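Local coordinates for thiosulfate sulfurtransferase/rhodanese-like domain-containing protein 1 (Homo sapiens, PDB 6BEV) that transfers sulfur from thiosulfate to glutathione through a cysteine persulfide, making S-sulfanylglutathione for hydrogen sulfide metabolism, at residues A41-R49 with I57-E67; L90-M101 with Y117-R128. All coordinates share one frame; numbering follows the deposited sequence.

Contact 1. Residues A41-R49 with I57-E67; sequences ARLFDVRSR and IPGALNIPVSE
Two parallel strands of the rhodanese sheet meet here, Phe-44 beside Leu-61 and Asp-45 beside Asn-62, in a beta-alpha-beta crossover through helix 49-53. Leu-61 N gives a nearly straight bond to Leu-43 O (2.9 Å, 172°), and Asp-45 N returns one to Leu-61 O. Asn-62 adds its side chain to the backbone bonds. Its CG lies anti to the backbone N (chi1 180°), and ND2 bridges two carbonyls of the neighbouring segment, Asp-45 O at 2.9 Å and Arg-47 O at 3.0 Å. Both acceptors lie in its amide plane, which fixes the amide's rotation. Asp-45 O also takes Ile-63 N, from the other face of its carbonyl plane. Asp-45 itself holds Arg-47 side-on through NE and NH2, and Thr-56 gives its OD2 a further bond. This pair probably positions Arg-47, whose side chain lies near the active-site Cys-99. Leu-43 CD1 touches Ile-57 CG2 at 3.6 Å, the two side chains crossing at about a right angle. Ile-63 and Phe-44 lie side by side, pointing the same way, with Ile-63 CD1 3.8 Å from Phe-44 CD1. Val-65 N closes the far end on Val-46 O. There Arg-49 meets Glu-67 with guanidinium and carboxylate nearly coplanar, NE to OE2 2.8 Å and NH2 to OE1 2.9 Å, each oxygen using its syn lone pair, while Tyr-83 OH also bonds OE1.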
loop_
_atom_site.group_PDB
_atom_site.type_symbol
_atom_site.label_atom_id
_atom_site.label_comp_id
_atom_site.label_asym_id
_atom_site.label_seq_id
_atom_site.Cartn_x
_atom_site.Cartn_y
_atom_site.Cartn_z
ATOM N N ALA A 41 -9.583 1.856 -4.293
ATOM C CA ALA A 41 -8.345 1.333 -3.717
ATOM C C ALA A 41 -7.523 2.462 -3.119
ATOM O O ALA A 41 -7.487 3.577 -3.641
ATOM C CB ALA A 41 -7.486 0.620 -4.766
ATOM N N ARG A 42 -6.829 2.140 -2.035
ATOM C CA ARG A 42 -5.837 3.010 -1.429
ATOM C C ARG A 42 -4.483 2.356 -1.613
ATOM O O ARG A 42 -4.364 1.142 -1.465
ATOM C CB ARG A 42 -6.093 3.160 0.063
ATOM C CG ARG A 42 -7.083 4.209 0.448
ATOM C CD ARG A 42 -7.036 4.400 1.958
ATOM N NE ARG A 42 -5.946 5.251 2.460
ATOM C CZ ARG A 42 -5.800 5.591 3.749
ATOM N NH1 ARG A 42 -6.639 5.133 4.663
ATOM N NH2 ARG A 42 -4.808 6.377 4.144
ATOM N N LEU A 43 -3.479 3.157 -1.926
ATOM C CA LEU A 43 -2.143 2.675 -2.226
ATOM C C LEU A 43 -1.196 3.017 -1.089
ATOM O O LEU A 43 -1.182 4.154 -0.604
ATOM C CB LEU A 43 -1.608 3.354 -3.490
ATOM C CG LEU A 43 -2.171 2.875 -4.822
ATOM C CD1 LEU A 43 -1.886 3.897 -5.921
ATOM C CD2 LEU A 43 -1.574 1.540 -5.164
ATOM N N PHE A 44 -0.329 2.067 -0.755
ATOM C CA PHE A 44 0.714 2.235 0.259
ATOM C C PHE A 44 2.040 1.773 -0.334
ATOM O O PHE A 44 2.211 0.584 -0.621
ATOM C CB PHE A 44 0.392 1.428 1.514
ATOM C CG PHE A 44 -0.925 1.788 2.130
ATOM C CD1 PHE A 44 -1.008 2.780 3.084
ATOM C CD2 PHE A 44 -2.088 1.152 1.748
ATOM C CE1 PHE A 44 -2.233 3.132 3.637
ATOM C CE2 PHE A 44 -3.309 1.508 2.284
ATOM C CZ PHE A 44 -3.377 2.483 3.242
ATOM N N ASP A 45 2.967 2.717 -0.501
ATOM C CA ASP A 45 4.330 2.444 -0.954
ATOM C C ASP A 45 5.129 2.086 0.292
ATOM O O ASP A 45 5.301 2.925 1.183
ATOM C CB ASP A 45 4.888 3.705 -1.616
ATOM C CG ASP A 45 6.248 3.494 -2.279
ATOM O OD1 ASP A 45 7.014 2.602 -1.868
ATOM O OD2 ASP A 45 6.545 4.262 -3.214
ATOM N N VAL A 46 5.566 0.831 0.390
ATOM C CA VAL A 46 6.246 0.356 1.590
ATOM C C VAL A 46 7.762 0.362 1.441
ATOM O O VAL A 46 8.468 -0.235 2.263
ATOM C CB VAL A 46 5.703 -0.998 2.068
ATOM C CG1 VAL A 46 4.210 -0.895 2.319
ATOM C CG2 VAL A 46 6.035 -2.119 1.096
ATOM N N ARG A 47 8.280 1.037 0.417
ATOM C CA ARG A 47 9.710 1.253 0.308
ATOM C C ARG A 47 10.164 2.308 1.321
ATOM O O ARG A 47 9.368 2.903 2.045
ATOM C CB ARG A 47 10.044 1.688 -1.109
ATOM C CG ARG A 47 9.679 0.636 -2.154
ATOM C CD ARG A 47 9.997 1.099 -3.550
ATOM N NE ARG A 47 9.206 2.275 -3.872
ATOM C CZ ARG A 47 9.535 3.193 -4.762
ATOM N NH1 ARG A 47 10.641 3.068 -5.499
ATOM N NH2 ARG A 47 8.731 4.225 -4.926
ATOM N N SER A 48 11.475 2.516 1.399
ATOM C CA SER A 48 12.010 3.532 2.290
ATOM C C SER A 48 11.561 4.923 1.845
ATOM O O SER A 48 11.194 5.144 0.684
ATOM C CB SER A 48 13.539 3.471 2.310
ATOM O OG SER A 48 14.089 3.899 1.076
ATOM N N ARG A 49 11.644 5.873 2.779
ATOM C CA ARG A 49 11.290 7.253 2.478
ATOM C C ARG A 49 12.101 7.826 1.309
ATOM O O ARG A 49 11.557 8.553 0.472
ATOM C CB ARG A 49 11.411 8.102 3.743
ATOM C CG ARG A 49 10.263 7.815 4.713
ATOM C CD ARG A 49 10.530 8.262 6.146
ATOM N NE ARG A 49 9.378 7.967 7.008
ATOM C CZ ARG A 49 8.331 8.769 7.173
ATOM N NH1 ARG A 49 8.298 9.976 6.630
ATOM N NH2 ARG A 49 7.311 8.372 7.933
ATOM N N ILE A 57 3.950 5.446 -7.209
ATOM C CA ILE A 57 2.695 5.358 -7.953
ATOM C C ILE A 57 1.817 6.530 -7.533
ATOM O O ILE A 57 1.643 6.771 -6.320
ATOM C CB ILE A 57 2.006 4.013 -7.698
ATOM C CG1 ILE A 57 2.921 2.859 -8.150
ATOM C CG2 ILE A 57 0.668 3.950 -8.396
ATOM C CD1 ILE A 57 2.371 1.455 -7.957
ATOM N N PRO A 58 1.268 7.290 -8.479
ATOM C CA PRO A 58 0.485 8.473 -8.112
ATOM C C PRO A 58 -0.560 8.149 -7.063
ATOM O O PRO A 58 -1.283 7.156 -7.169
ATOM C CB PRO A 58 -0.144 8.888 -9.445
ATOM C CG PRO A 58 0.894 8.507 -10.453
ATOM C CD PRO A 58 1.426 7.179 -9.940
ATOM N N GLY A 59 -0.606 8.977 -6.019
ATOM C CA GLY A 59 -1.558 8.823 -4.948
ATOM C C GLY A 59 -1.100 7.953 -3.798
ATOM O O GLY A 59 -1.779 7.905 -2.768
ATOM N N ALA A 60 0.027 7.274 -3.918
ATOM C CA ALA A 60 0.424 6.335 -2.879
ATOM C C ALA A 60 0.937 7.044 -1.635
ATOM O O ALA A 60 1.688 8.014 -1.714
ATOM C CB ALA A 60 1.525 5.426 -3.412
ATOM N N LEU A 61 0.555 6.514 -0.484
ATOM C CA LEU A 61 1.062 6.978 0.801
ATOM C C LEU A 61 2.282 6.147 1.176
ATOM O O LEU A 61 2.220 4.917 1.149
ATOM C CB LEU A 61 -0.017 6.785 1.864
ATOM C CG LEU A 61 0.395 7.186 3.270
ATOM C CD1 LEU A 61 0.692 8.671 3.350
ATOM C CD2 LEU A 61 -0.687 6.798 4.256
ATOM N N ASN A 62 3.382 6.801 1.543
ATOM C CA ASN A 62 4.597 6.079 1.908
ATOM C C ASN A 62 4.552 5.693 3.385
ATOM O O ASN A 62 4.615 6.555 4.271
ATOM C CB ASN A 62 5.802 6.956 1.601
ATOM C CG ASN A 62 7.144 6.313 1.941
ATOM O OD1 ASN A 62 8.069 7.010 2.327
ATOM N ND2 ASN A 62 7.258 5.006 1.789
ATOM N N ILE A 63 4.445 4.391 3.639
ATOM C CA ILE A 63 4.650 3.820 4.968
ATOM C C ILE A 63 5.696 2.738 4.795
ATOM O O ILE A 63 5.365 1.604 4.403
ATOM C CB ILE A 63 3.387 3.227 5.608
ATOM C CG1 ILE A 63 2.247 4.238 5.611
ATOM C CG2 ILE A 63 3.732 2.774 7.017
ATOM C CD1 ILE A 63 0.950 3.706 6.194
ATOM N N PRO A 64 6.969 3.044 5.030
ATOM C CA PRO A 64 8.003 2.013 4.889
ATOM C C PRO A 64 7.619 0.764 5.673
ATOM O O PRO A 64 7.039 0.836 6.763
ATOM C CB PRO A 64 9.243 2.686 5.481
ATOM C CG PRO A 64 9.033 4.147 5.216
ATOM C CD PRO A 64 7.544 4.350 5.408
ATOM N N VAL A 65 7.980 -0.396 5.122
ATOM C CA VAL A 65 7.569 -1.637 5.765
ATOM C C VAL A 65 8.067 -1.709 7.208
ATOM O O VAL A 65 7.379 -2.250 8.074
ATOM C CB VAL A 65 7.962 -2.858 4.909
ATOM C CG1 VAL A 65 9.477 -3.030 4.828
ATOM C CG2 VAL A 65 7.257 -4.115 5.424
ATOM N N SER A 66 9.238 -1.135 7.500
ATOM C CA SER A 66 9.759 -1.133 8.864
ATOM C C SER A 66 8.943 -0.268 9.819
ATOM O O SER A 66 9.082 -0.416 11.039
ATOM C CB SER A 66 11.202 -0.639 8.871
ATOM O OG SER A 66 11.285 0.666 8.320
ATOM N N GLU A 67 8.120 0.641 9.299
ATOM C CA GLU A 67 7.211 1.464 10.090
ATOM C C GLU A 67 5.794 0.915 10.144
ATOM O O GLU A 67 4.988 1.415 10.929
ATOM C CB GLU A 67 7.114 2.882 9.511
ATOM C CG GLU A 67 8.412 3.660 9.519
ATOM C CD GLU A 67 8.304 5.028 8.854
ATOM O OE1 GLU A 67 7.198 5.625 8.822
ATOM O OE2 GLU A 67 9.343 5.509 8.357
HETATM O O HOH W 1 -3.854 6.012 -2.056
#

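Contact 2. Residues L90-M101 with Y117-R128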
loop_
_atom_site.group_PDB
_atom_site.type_symbol
_atom_site.label_atom_id
_atom_site.label_comp_id
_atom_site.label_asym_id
_atom_site.label_seq_id
_atom_site.Cartn_x
_atom_site.Cartn_y
_atom_site.Cartn_z
ATOM N N LEU A 90 -10.106 -1.705 9.676
ATOM C CA LEU A 90 -9.964 -3.136 9.426
ATOM C C LEU A 90 -10.932 -3.613 8.363
ATOM O O LEU A 90 -10.653 -4.594 7.665
ATOM C CB LEU A 90 -10.198 -3.940 10.703
ATOM C CG LEU A 90 -8.954 -4.264 11.523
ATOM C CD1 LEU A 90 -8.375 -3.009 12.128
ATOM C CD2 LEU A 90 -9.286 -5.292 12.605
ATOM N N GLU A 91 -12.079 -2.956 8.240
ATOM C CA GLU A 91 -13.078 -3.336 7.256
ATOM C C GLU A 91 -12.821 -2.736 5.877
ATOM O O GLU A 91 -13.669 -2.908 4.983
ATOM C CB GLU A 91 -14.470 -2.929 7.747
ATOM C CG GLU A 91 -14.679 -1.426 7.873
ATOM C CD GLU A 91 -14.394 -0.885 9.278
ATOM O OE1 GLU A 91 -13.677 -1.548 10.077
ATOM O OE2 GLU A 91 -14.894 0.223 9.581
ATOM N N ASP A 92 -11.691 -2.061 5.662
ATOM C CA ASP A 92 -11.507 -1.419 4.372
ATOM C C ASP A 92 -11.230 -2.468 3.315
ATOM O O ASP A 92 -10.648 -3.515 3.590
ATOM C CB ASP A 92 -10.341 -0.445 4.397
ATOM C CG ASP A 92 -10.668 0.844 5.103
ATOM O OD1 ASP A 92 -11.857 1.125 5.376
ATOM O OD2 ASP A 92 -9.712 1.585 5.407
ATOM N N GLU A 93 -11.656 -2.188 2.090
ATOM C CA GLU A 93 -11.265 -3.066 1.010
ATOM C C GLU A 93 -10.165 -2.437 0.158
ATOM O O GLU A 93 -9.986 -1.219 0.131
ATOM C CB GLU A 93 -12.487 -3.368 0.152
ATOM C CG GLU A 93 -13.564 -4.124 0.900
ATOM C CD GLU A 93 -14.789 -4.328 0.050
ATOM O OE1 GLU A 93 -15.631 -3.407 -0.010
ATOM O OE2 GLU A 93 -14.892 -5.397 -0.586
ATOM N N HIS A 94 -9.394 -3.295 -0.495
ATOM C CA HIS A 94 -8.405 -2.888 -1.471
ATOM C C HIS A 94 -7.409 -1.893 -0.892
ATOM O O HIS A 94 -7.141 -0.824 -1.463
ATOM C CB HIS A 94 -9.063 -2.361 -2.730
ATOM C CG HIS A 94 -10.131 -3.250 -3.254
ATOM N ND1 HIS A 94 -9.882 -4.522 -3.722
ATOM C CD2 HIS A 94 -11.462 -3.046 -3.382
ATOM C CE1 HIS A 94 -11.018 -5.059 -4.125
ATOM N NE2 HIS A 94 -11.990 -4.185 -3.930
ATOM N N LEU A 95 -6.826 -2.287 0.241
ATOM C CA LEU A 95 -5.653 -1.614 0.789
ATOM C C LEU A 95 -4.452 -2.253 0.091
ATOM O O LEU A 95 -4.072 -3.382 0.399
ATOM C CB LEU A 95 -5.586 -1.787 2.301
ATOM C CG LEU A 95 -6.800 -1.278 3.095
ATOM C CD1 LEU A 95 -6.600 -1.579 4.562
ATOM C CD2 LEU A 95 -7.047 0.203 2.882
ATOM N N VAL A 96 -3.890 -1.558 -0.891
ATOM C CA VAL A 96 -2.915 -2.140 -1.806
ATOM C C VAL A 96 -1.514 -1.682 -1.421
ATOM O O VAL A 96 -1.202 -0.487 -1.462
ATOM C CB VAL A 96 -3.241 -1.776 -3.260
ATOM C CG1 VAL A 96 -2.170 -2.320 -4.183
ATOM C CG2 VAL A 96 -4.612 -2.312 -3.641
ATOM N N PHE A 97 -0.663 -2.646 -1.083
ATOM C CA PHE A 97 0.722 -2.405 -0.702
ATOM C C PHE A 97 1.639 -2.770 -1.861
ATOM O O PHE A 97 1.358 -3.708 -2.621
ATOM C CB PHE A 97 1.064 -3.248 0.541
ATOM C CG PHE A 97 0.215 -2.895 1.727
ATOM C CD1 PHE A 97 -1.026 -3.484 1.932
ATOM C CD2 PHE A 97 0.639 -1.921 2.627
ATOM C CE1 PHE A 97 -1.811 -3.104 3.005
ATOM C CE2 PHE A 97 -0.150 -1.547 3.692
ATOM C CZ PHE A 97 -1.365 -2.140 3.876
ATOM N N PHE A 98 2.758 -2.046 -1.981
ATOM C CA PHE A 98 3.715 -2.381 -3.028
ATOM C C PHE A 98 5.109 -1.877 -2.673
ATOM O O PHE A 98 5.274 -0.873 -1.980
ATOM C CB PHE A 98 3.291 -1.795 -4.391
ATOM C CG PHE A 98 3.356 -0.293 -4.458
ATOM C CD1 PHE A 98 4.479 0.380 -4.942
ATOM C CD2 PHE A 98 2.288 0.465 -4.022
ATOM C CE1 PHE A 98 4.513 1.775 -4.956
ATOM C CE2 PHE A 98 2.326 1.861 -4.044
ATOM C CZ PHE A 98 3.433 2.512 -4.514
ATOM N N CYS A 99 6.115 -2.538 -3.249
ATOM C CA CYS A 99 7.478 -2.007 -3.282
ATOM C C CYS A 99 7.910 -1.908 -4.748
ATOM O O CYS A 99 7.051 -1.729 -5.614
ATOM C CB CYS A 99 8.430 -2.835 -2.417
ATOM S SG CYS A 99 8.645 -4.530 -2.992
ATOM N N GLN A 100 9.208 -1.989 -5.072
ATOM C CA GLN A 100 9.617 -1.896 -6.480
ATOM C C GLN A 100 9.670 -3.248 -7.185
ATOM O O GLN A 100 9.656 -3.276 -8.415
ATOM C CB GLN A 100 10.939 -1.123 -6.675
ATOM C CG GLN A 100 12.254 -1.914 -6.561
ATOM C CD GLN A 100 12.613 -2.301 -5.130
ATOM O OE1 GLN A 100 11.749 -2.571 -4.283
ATOM N NE2 GLN A 100 13.906 -2.320 -4.846
ATOM N N MET A 101 9.706 -4.360 -6.438
ATOM C CA MET A 101 9.848 -5.675 -7.061
ATOM C C MET A 101 9.047 -6.789 -6.394
ATOM O O MET A 101 9.104 -7.930 -6.874
ATOM C CB MET A 101 11.339 -6.059 -7.213
ATOM C CG MET A 101 12.167 -6.012 -5.941
ATOM S SD MET A 101 11.831 -7.350 -4.786
ATOM C CE MET A 101 12.350 -8.773 -5.735
ATOM N N TYR A 117 -6.437 -6.693 8.927
ATOM C CA TYR A 117 -6.837 -5.912 7.752
ATOM C C TYR A 117 -7.103 -6.867 6.600
ATOM O O TYR A 117 -6.234 -7.159 5.774
ATOM C CB TYR A 117 -5.781 -4.866 7.408
ATOM C CG TYR A 117 -5.668 -3.795 8.468
ATOM C CD1 TYR A 117 -4.918 -4.009 9.625
ATOM C CD2 TYR A 117 -6.348 -2.595 8.357
ATOM C CE1 TYR A 117 -4.843 -3.060 10.620
ATOM C CE2 TYR A 117 -6.267 -1.635 9.350
ATOM C CZ TYR A 117 -5.520 -1.871 10.484
ATOM O OH TYR A 117 -5.449 -0.917 11.464
ATOM N N THR A 118 -8.342 -7.344 6.538
ATOM C CA THR A 118 -8.715 -8.368 5.568
ATOM C C THR A 118 -8.699 -7.847 4.138
ATOM O O THR A 118 -8.702 -8.659 3.200
ATOM C CB THR A 118 -10.106 -8.919 5.880
ATOM O OG1 THR A 118 -11.045 -7.845 5.920
ATOM C CG2 THR A 118 -10.133 -9.634 7.216
ATOM N N GLY A 119 -8.673 -6.530 3.945
ATOM C CA GLY A 119 -8.607 -5.906 2.641
ATOM C C GLY A 119 -7.216 -5.666 2.113
ATOM O O GLY A 119 -7.070 -5.106 1.023
ATOM N N ALA A 120 -6.183 -6.077 2.843
ATOM C CA ALA A 120 -4.816 -5.868 2.390
ATOM C C ALA A 120 -4.497 -6.778 1.213
ATOM O O ALA A 120 -4.766 -7.981 1.247
ATOM C CB ALA A 120 -3.849 -6.140 3.539
ATOM N N ARG A 121 -3.906 -6.193 0.175
ATOM C CA ARG A 121 -3.516 -6.912 -1.027
ATOM C C ARG A 121 -2.160 -6.402 -1.504
ATOM O O ARG A 121 -1.852 -5.226 -1.351
ATOM C CB ARG A 121 -4.549 -6.693 -2.162
ATOM C CG ARG A 121 -5.997 -6.941 -1.717
ATOM C CD ARG A 121 -7.015 -6.648 -2.797
ATOM N NE ARG A 121 -6.905 -7.618 -3.872
ATOM C CZ ARG A 121 -7.508 -7.505 -5.049
ATOM N NH1 ARG A 121 -8.261 -6.449 -5.303
ATOM N NH2 ARG A 121 -7.328 -8.433 -5.976
ATOM N N ASN A 122 -1.376 -7.283 -2.140
ATOM C CA ASN A 122 -0.052 -6.945 -2.660
ATOM C C ASN A 122 -0.158 -6.724 -4.160
ATOM O O ASN A 122 -0.626 -7.612 -4.879
ATOM C CB ASN A 122 0.923 -8.096 -2.395
ATOM C CG ASN A 122 2.343 -7.793 -2.854
ATOM O OD1 ASN A 122 2.810 -6.646 -2.829
ATOM N ND2 ASN A 122 3.047 -8.844 -3.271
ATOM N N TYR A 123 0.310 -5.568 -4.630
ATOM C CA TYR A 123 0.491 -5.372 -6.066
ATOM C C TYR A 123 1.842 -6.004 -6.435
ATOM O O TYR A 123 2.892 -5.361 -6.431
ATOM C CB TYR A 123 0.373 -3.899 -6.442
ATOM C CG TYR A 123 0.785 -3.635 -7.873
ATOM C CD1 TYR A 123 0.469 -4.534 -8.877
ATOM C CD2 TYR A 123 1.530 -2.516 -8.215
ATOM C CE1 TYR A 123 0.892 -4.327 -10.183
ATOM C CE2 TYR A 123 1.942 -2.297 -9.512
ATOM C CZ TYR A 123 1.631 -3.208 -10.496
ATOM O OH TYR A 123 2.079 -2.995 -11.775
ATOM N N ALA A 124 1.793 -7.305 -6.746
ATOM C CA ALA A 124 3.015 -8.092 -6.924
ATOM C C ALA A 124 3.859 -7.610 -8.098
ATOM O O ALA A 124 5.093 -7.681 -8.040
ATOM C CB ALA A 124 2.665 -9.569 -7.079
ATOM N N GLY A 125 3.230 -7.118 -9.165
ATOM C CA GLY A 125 4.009 -6.575 -10.273
ATOM C C GLY A 125 4.886 -5.418 -9.834
ATOM O O GLY A 125 6.001 -5.231 -10.332
ATOM N N ALA A 126 4.382 -4.615 -8.901
ATOM C CA ALA A 126 5.178 -3.629 -8.169
ATOM C C ALA A 126 5.585 -2.414 -9.008
ATOM O O ALA A 126 5.175 -2.271 -10.165
ATOM C CB ALA A 126 6.384 -4.310 -7.505
ATOM N N TYR A 127 6.379 -1.508 -8.418
ATOM C CA TYR A 127 6.653 -0.230 -9.079
ATOM C C TYR A 127 7.408 -0.403 -10.396
ATOM O O TYR A 127 7.170 0.348 -11.344
ATOM C CB TYR A 127 7.383 0.693 -8.099
ATOM C CG TYR A 127 7.690 2.101 -8.559
ATOM C CD1 TYR A 127 6.698 2.973 -9.007
ATOM C CD2 TYR A 127 8.991 2.581 -8.481
ATOM C CE1 TYR A 127 7.016 4.275 -9.399
ATOM C CE2 TYR A 127 9.305 3.866 -8.852
ATOM C CZ TYR A 127 8.319 4.717 -9.301
ATOM O OH TYR A 127 8.662 5.995 -9.680
ATOM N N ARG A 128 8.316 -1.375 -10.493
ATOM C CA ARG A 128 8.997 -1.534 -11.778
ATOM C C ARG A 128 8.019 -1.911 -12.884
ATOM O O ARG A 128 8.138 -1.413 -14.003
ATOM C CB ARG A 128 10.147 -2.530 -11.700
ATOM C CG ARG A 128 11.372 -2.028 -10.973
ATOM C CD ARG A 128 12.380 -3.148 -10.842
ATOM N NE ARG A 128 13.488 -2.810 -9.959
ATOM C CZ ARG A 128 14.229 -3.712 -9.330
ATOM N NH1 ARG A 128 13.964 -5.010 -9.459
ATOM N NH2 ARG A 128 15.216 -3.316 -8.539
HETATM O O HOH W 2 -8.719 -4.243 5.566
HETATM O O HOH W 3 -11.896 -6.076 3.993
HETATM O O HOH W 4 5.012 -5.241 -4.269
#
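Leu-95 N bonds Gly-119 O at 2.9 Å, and Leu-95 O takes Arg-121 N in return. Phe-97 then repeats the pattern. Its N points nearly straight at Arg-121 O, and its O receives Tyr-123 N. Side chains add to both faces. Phe-97 CE1 reaches Ala-120 CB at 3.7 Å, and Val-96 CG1 packs on Tyr-123 CB on the other side. Arg-121 NH1 donates a bent bond to His-94 ND1 (3.0 Å, 141°), tilted from the ring plane. The arginine chain bends at chi3 (68°), which brings NH1 to the edge of the imidazole, with the guanidinium and ring planes 52° apart. At the start of the pairing, Leu-90 CD1 sits over one face of the Tyr-117 ring in a CH-pi contact, 3.8 Å from its centroid. Gly-119 CA comes 3.3 Å from Asp-92 O, a CA-H...O contact. One water links Leu-90 O, Asp-92 O and Gly-119 N.

These are neighbouring parallel strands, 95-98 and 120-122, of the rhodanese sheet, joined through helix 103-114 as a beta-alpha-beta unit. The segment after strand 95-98 enters the active-site loop with Cys-99, which carries the persulfide intermediate. Cys-99 O accepts Tyr-127 N (2.9 Å), and Gln-100 O accepts Arg-128 N (3.1 Å), which ties the loop to the start of helix 126-133. Met-101 N makes a weak bond to Cys-99 SG. Gln-100 CG lies over one face of the Arg-128 guanidinium, while its OE1 bonds Arg-104.

Further out, Glu-31 forms a salt bridge with Arg-121 NH1. The carbonyls of Ala-24 and Thr-26 take NE and NH2, so the N-terminal segment helps fix this arginine. Phe-97 stacks on Phe-44 of strand 42-45.

Overall arrangement
From the N terminus, the chain passes helix 29-38 and enters strand 42-45. Contact 1 closes first, bringing 57-67 back beside this strand after helix 49-53. The chain then runs through helices 65-73 and 76-83. Contact 2 opens afterwards and closes around helix 103-114. The two loops follow in series and neither nests nor crosses. Their strands share one sheet, ordered 61-62, 42-45, 95-98, 120-122. Strands 42-45 and 95-98 join the contacts, with Phe-44 N 2.8 Å from Val-96 O, a probable hydrogen bond. Asp-45 CB packs against Phe-98 CZ, and Arg-47 meets Tyr-127 near Cys-99.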